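Local coordinates for branched-chain alpha-ketoacid decarboxylase (Lactococcus lactis, PDB 2VBF), which probably decarboxylates branched-chain and aromatic alpha-keto acids to aldehydes, using thiamine diphosphate and a magnesium ion, at residues Thr249-Asn263 / Val269-Asn281. Numbering follows the deposited sequence. Where two conformers were deposited one is given.
Sequences TQFVSETKLPITTLN and VDESLPSFLGIYN
Ile259 and Phe276 pair as neighbours in two short parallel strands, 259-261 and 276-279. Ile259 N gives its hydrogen to Ser275 O at 2.9 Å, while Ile259 O takes Leu277 N at 2.8 Å. Ser275, compact and polar, suits the turn entering its strand: with OG held between backbone N and carbonyl carbon (chi1 70°), the hydroxyl donates to Leu257 O at 2.7 Å, from above the carbonyl plane. Further along, Thr260 OG1 donates a hydrogen bond to Gly278 O at 2.7 Å, and Tyr280 N donates one to Thr261 O. Gly278 has backbone angles at which a CB would jam against the preceding carbonyl. On the face of Ile259, Thr261 and Phe276, Ile259 CD1 meets CG1 of the loop residue Val269 tip to tip at a tight 3.3 Å. A water donates to both Thr261 OG1 and Glu271 OE2. Thr249 suits the helix because OG1 bonds Glu245 O one turn back while accepting from Asp270 N at 3.0 Å, and CG2 gives Leu273 CD1 an apolar neighbour. A valine here would probably leave Asp270 N without its acceptor and weaken the link between helix and turn. The strands, joined by a helix-free connection, edge the central domain's mixed sheet: 259-261 bonds 231-235 on its other side, and 276-279 is outermost within this chain. Helix 245-255 packs on Ile259 and Val269, helix 287-295 on Pro258 and Leu277.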
loop_
_atom_site.group_PDB
_atom_site.type_symbol
_atom_site.label_atom_id
_atom_site.label_comp_id
_atom_site.label_asym_id
_atom_site.label_seq_id
_atom_site.Cartn_x
_atom_site.Cartn_y
_atom_site.Cartn_z
ATOM N N THR A 249 -13.439 20.116 26.881
ATOM C CA THR A 249 -14.648 19.632 27.525
ATOM C C THR A 249 -14.817 20.321 28.880
ATOM O O THR A 249 -15.900 20.809 29.175
ATOM C CB THR A 249 -14.630 18.092 27.655
ATOM O OG1 THR A 249 -14.731 17.503 26.340
ATOM C CG2 THR A 249 -15.753 17.586 28.519
ATOM N N GLN A 250 -13.731 20.413 29.652
ATOM C CA GLN A 250 -13.762 21.078 30.964
ATOM C C GLN A 250 -14.089 22.563 30.817
ATOM O O GLN A 250 -14.908 23.100 31.562
ATOM C CB GLN A 250 -12.432 20.907 31.713
ATOM C CG GLN A 250 -12.461 21.380 33.179
ATOM C CD GLN A 250 -11.155 21.104 33.920
ATOM O OE1 GLN A 250 -10.123 21.690 33.616
ATOM N NE2 GLN A 250 -11.208 20.216 34.911
ATOM N N PHE A 251 -13.438 23.229 29.869
ATOM C CA PHE A 251 -13.717 24.654 29.589
ATOM C C PHE A 251 -15.193 24.902 29.249
ATOM O O PHE A 251 -15.848 25.778 29.826
ATOM C CB PHE A 251 -12.825 25.151 28.451
ATOM C CG PHE A 251 -13.130 26.556 28.001
ATOM C CD1 PHE A 251 -12.985 27.623 28.884
ATOM C CD2 PHE A 251 -13.557 26.812 26.703
ATOM C CE1 PHE A 251 -13.251 28.927 28.482
ATOM C CE2 PHE A 251 -13.832 28.122 26.292
ATOM C CZ PHE A 251 -13.679 29.172 27.186
ATOM N N VAL A 252 -15.721 24.112 28.325
ATOM C CA VAL A 252 -17.122 24.242 27.905
ATOM C C VAL A 252 -18.078 23.905 29.046
ATOM O O VAL A 252 -19.116 24.554 29.201
ATOM C CB VAL A 252 -17.412 23.350 26.656
ATOM C CG1 VAL A 252 -18.893 23.280 26.353
ATOM C CG2 VAL A 252 -16.617 23.873 25.467
ATOM N N SER A 253 -17.728 22.885 29.834
ATOM C CA SER A 253 -18.517 22.469 30.983
ATOM C C SER A 253 -18.673 23.623 31.981
ATOM O O SER A 253 -19.777 23.935 32.426
ATOM C CB SER A 253 -17.820 21.278 31.665
ATOM O OG SER A 253 -18.567 20.795 32.748
ATOM N N GLU A 254 -17.544 24.239 32.323
ATOM C CA GLU A 254 -17.499 25.275 33.362
ATOM C C GLU A 254 -18.229 26.553 32.918
ATOM O O GLU A 254 -18.916 27.194 33.724
ATOM C CB GLU A 254 -16.043 25.568 33.766
ATOM C CG GLU A 254 -15.380 24.387 34.497
ATOM C CD GLU A 254 -13.865 24.530 34.731
ATOM O OE1 GLU A 254 -13.235 25.403 34.116
ATOM O OE2 GLU A 254 -13.302 23.741 35.532
ATOM N N THR A 255 -18.092 26.898 31.642
ATOM C CA THR A 255 -18.642 28.152 31.083
ATOM C C THR A 255 -20.050 28.023 30.480
ATOM O O THR A 255 -20.694 29.039 30.206
ATOM C CB THR A 255 -17.736 28.698 29.964
ATOM O OG1 THR A 255 -17.663 27.730 28.906
ATOM C CG2 THR A 255 -16.339 28.989 30.479
ATOM N N LYS A 256 -20.491 26.782 30.235
ATOM C CA LYS A 256 -21.792 26.453 29.629
ATOM C C LYS A 256 -21.928 26.929 28.183
ATOM O O LYS A 256 -23.038 27.007 27.663
ATOM C CB LYS A 256 -22.960 26.993 30.476
ATOM C CG LYS A 256 -22.839 26.649 31.943
ATOM C CD LYS A 256 -24.115 26.995 32.699
ATOM C CE LYS A 256 -23.969 26.706 34.203
ATOM N NZ LYS A 256 -22.811 27.444 34.796
ATOM N N LEU A 257 -20.799 27.215 27.533
ATOM C CA LEU A 257 -20.824 27.788 26.182
ATOM C C LEU A 257 -21.378 26.782 25.187
ATOM O O LEU A 257 -21.027 25.602 25.251
ATOM C CB LEU A 257 -19.422 28.216 25.740
ATOM C CG LEU A 257 -18.852 29.480 26.393
ATOM C CD1 LEU A 257 -17.336 29.537 26.225
ATOM C CD2 LEU A 257 -19.525 30.740 25.816
ATOM N N PRO A 258 -22.250 27.233 24.259
ATOM C CA PRO A 258 -22.677 26.348 23.173
ATOM C C PRO A 258 -21.473 25.872 22.358
ATOM O O PRO A 258 -20.543 26.648 22.122
ATOM C CB PRO A 258 -23.597 27.242 22.321
ATOM C CG PRO A 258 -24.026 28.332 23.245
ATOM C CD PRO A 258 -22.884 28.559 24.167
ATOM N N ILE A 259 -21.485 24.598 21.980
ATOM C CA ILE A 259 -20.388 24.023 21.196
ATOM C C ILE A 259 -20.879 23.025 20.150
ATOM O O ILE A 259 -21.816 22.252 20.373
ATOM C CB ILE A 259 -19.301 23.355 22.100
ATOM C CG1 ILE A 259 -18.126 22.821 21.252
ATOM C CG2 ILE A 259 -19.900 22.223 22.942
ATOM C CD1 ILE A 259 -16.830 22.667 22.008
ATOM N N THR A 260 -20.220 23.086 18.998
ATOM C CA THR A 260 -20.424 22.155 17.909
ATOM C C THR A 260 -19.045 21.684 17.433
ATOM O O THR A 260 -18.027 22.274 17.789
ATOM C CB THR A 260 -21.242 22.824 16.767
ATOM O OG1 THR A 260 -21.540 21.868 15.747
ATOM C CG2 THR A 260 -20.523 24.041 16.175
ATOM N N THR A 261 -19.022 20.581 16.690
ATOM C CA THR A 261 -17.847 20.170 15.930
ATOM C C THR A 261 -18.282 19.867 14.505
ATOM O O THR A 261 -19.466 19.639 14.226
ATOM C CB THR A 261 -17.137 18.914 16.523
ATOM O OG1 THR A 261 -17.884 17.729 16.209
ATOM C CG2 THR A 261 -16.974 19.030 18.040
ATOM N N LEU A 262 -17.320 19.870 13.596
ATOM C CA LEU A 262 -17.543 19.298 12.268
ATOM C C LEU A 262 -17.467 17.779 12.421
ATOM O O LEU A 262 -17.119 17.261 13.492
ATOM C CB LEU A 262 -16.472 19.779 11.281
ATOM C CG LEU A 262 -16.216 21.283 11.163
ATOM C CD1 LEU A 262 -15.203 21.531 10.052
ATOM C CD2 LEU A 262 -17.495 22.051 10.910
ATOM N N ASN A 263 -17.745 17.046 11.349
ATOM C CA ASN A 263 -17.489 15.605 11.370
ATOM C C ASN A 263 -15.977 15.294 11.266
ATOM O O ASN A 263 -15.556 14.171 11.546
ATOM C CB ASN A 263 -18.327 14.866 10.318
ATOM C CG ASN A 263 -17.994 15.267 8.888
ATOM O OD1 ASN A 263 -16.841 15.563 8.557
ATOM N ND2 ASN A 263 -19.006 15.251 8.028
ATOM N N VAL A 269 -14.726 17.256 21.551
ATOM C CA VAL A 269 -15.312 17.481 22.871
ATOM C C VAL A 269 -16.253 16.328 23.183
ATOM O O VAL A 269 -16.678 15.615 22.280
ATOM C CB VAL A 269 -16.081 18.808 22.940
ATOM C CG1 VAL A 269 -15.130 19.966 22.638
ATOM C CG2 VAL A 269 -17.311 18.786 22.021
ATOM N N ASP A 270 -16.591 16.166 24.454
ATOM C CA ASP A 270 -17.547 15.150 24.890
ATOM C C ASP A 270 -18.947 15.571 24.457
ATOM O O ASP A 270 -19.421 16.643 24.837
ATOM C CB ASP A 270 -17.498 15.002 26.415
ATOM C CG ASP A 270 -18.193 13.744 26.903
ATOM O OD1 ASP A 270 -19.375 13.538 26.570
ATOM O OD2 ASP A 270 -17.533 12.956 27.617
ATOM N N GLU A 271 -19.603 14.734 23.662
ATOM C CA GLU A 271 -20.913 15.061 23.107
ATOM C C GLU A 271 -22.105 14.961 24.078
ATOM O O GLU A 271 -23.223 15.324 23.706
ATOM C CB GLU A 271 -21.187 14.194 21.882
ATOM C CG GLU A 271 -20.204 14.434 20.736
ATOM C CD GLU A 271 -20.685 13.847 19.419
ATOM O OE1 GLU A 271 -21.710 13.130 19.425
ATOM O OE2 GLU A 271 -20.042 14.102 18.369
ATOM N N SER A 272 -21.883 14.469 25.293
ATOM C CA SER A 272 -22.983 14.332 26.262
ATOM C C SER A 272 -23.266 15.657 26.968
ATOM O O SER A 272 -24.350 15.833 27.545
ATOM C CB SER A 272 -22.667 13.241 27.283
ATOM O OG SER A 272 -21.633 13.653 28.143
ATOM N N LEU A 273 -22.293 16.573 26.918
ATOM C CA LEU A 273 -22.430 17.925 27.485
ATOM C C LEU A 273 -23.745 18.591 27.114
ATOM O O LEU A 273 -24.173 18.527 25.964
ATOM C CB LEU A 273 -21.280 18.817 27.024
ATOM C CG LEU A 273 -19.863 18.441 27.453
ATOM C CD1 LEU A 273 -18.899 19.532 27.062
ATOM C CD2 LEU A 273 -19.819 18.176 28.946
ATOM N N PRO A 274 -24.400 19.252 28.094
ATOM C CA PRO A 274 -25.689 19.856 27.796
ATOM C C PRO A 274 -25.611 20.945 26.725
ATOM O O PRO A 274 -26.585 21.148 26.013
ATOM C CB PRO A 274 -26.140 20.440 29.151
ATOM C CG PRO A 274 -24.934 20.533 29.959
ATOM C CD PRO A 274 -24.011 19.449 29.500
ATOM N N SER A 275 -24.457 21.605 26.603
ATOM C CA SER A 275 -24.266 22.676 25.619
ATOM C C SER A 275 -23.744 22.194 24.253
ATOM O O SER A 275 -23.552 23.017 23.362
ATOM C CB SER A 275 -23.319 23.744 26.168
ATOM O OG SER A 275 -22.000 23.261 26.265
ATOM N N PHE A 276 -23.527 20.885 24.088
ATOM C CA PHE A 276 -23.145 20.337 22.776
ATOM C C PHE A 276 -24.383 20.294 21.879
ATOM O O PHE A 276 -25.399 19.668 22.230
ATOM C CB PHE A 276 -22.492 18.945 22.887
ATOM C CG PHE A 276 -22.186 18.322 21.547
ATOM C CD1 PHE A 276 -21.107 18.767 20.798
ATOM C CD2 PHE A 276 -22.990 17.316 21.022
ATOM C CE1 PHE A 276 -20.827 18.227 19.539
ATOM C CE2 PHE A 276 -22.713 16.767 19.761
ATOM C CZ PHE A 276 -21.628 17.227 19.027
ATOM N N LEU A 277 -24.292 20.956 20.721
ATOM C CA LEU A 277 -25.424 21.156 19.815
ATOM C C LEU A 277 -25.627 19.990 18.839
ATOM O O LEU A 277 -26.751 19.656 18.491
ATOM C CB LEU A 277 -25.247 22.461 19.014
ATOM C CG LEU A 277 -25.143 23.771 19.811
ATOM C CD1 LEU A 277 -24.839 24.972 18.901
ATOM C CD2 LEU A 277 -26.417 24.022 20.607
ATOM N N GLY A 278 -24.535 19.363 18.420
ATOM C CA GLY A 278 -24.556 18.427 17.312
ATOM C C GLY A 278 -23.422 18.751 16.355
ATOM O O GLY A 278 -22.544 19.577 16.654
ATOM N N ILE A 279 -23.447 18.088 15.206
ATOM C CA ILE A 279 -22.446 18.261 14.169
ATOM C C ILE A 279 -22.889 19.307 13.142
ATOM O O ILE A 279 -23.960 19.184 12.532
ATOM C CB ILE A 279 -22.200 16.936 13.425
ATOM C CG1 ILE A 279 -21.756 15.849 14.398
ATOM C CG2 ILE A 279 -21.197 17.126 12.291
ATOM C CD1 ILE A 279 -20.422 16.110 15.086
ATOM N N TYR A 280 -22.073 20.346 12.979
ATOM C CA TYR A 280 -22.303 21.344 11.949
ATOM C C TYR A 280 -21.728 20.817 10.639
ATOM O O TYR A 280 -20.539 20.520 10.562
ATOM C CB TYR A 280 -21.634 22.659 12.318
ATOM C CG TYR A 280 -21.881 23.773 11.326
ATOM C CD1 TYR A 280 -23.173 24.227 11.055
ATOM C CD2 TYR A 280 -20.830 24.380 10.661
ATOM C CE1 TYR A 280 -23.402 25.269 10.155
ATOM C CE2 TYR A 280 -21.048 25.418 9.759
ATOM C CZ TYR A 280 -22.336 25.855 9.509
ATOM O OH TYR A 280 -22.553 26.878 8.604
ATOM N N ASN A 281 -22.570 20.703 9.619
ATOM C CA ASN A 281 -22.132 20.245 8.302
ATOM C C ASN A 281 -22.760 21.101 7.204
ATOM O O ASN A 281 -23.445 20.594 6.321
ATOM C CB ASN A 281 -22.475 18.765 8.139
ATOM C CG ASN A 281 -21.766 18.097 6.961
ATOM O OD1 ASN A 281 -20.786 18.607 6.416
ATOM N ND2 ASN A 281 -22.267 16.925 6.576
HETATM O O HOH W 1 -18.092 15.890 18.358
HETATM O O HOH W 2 -19.231 18.367 9.434
#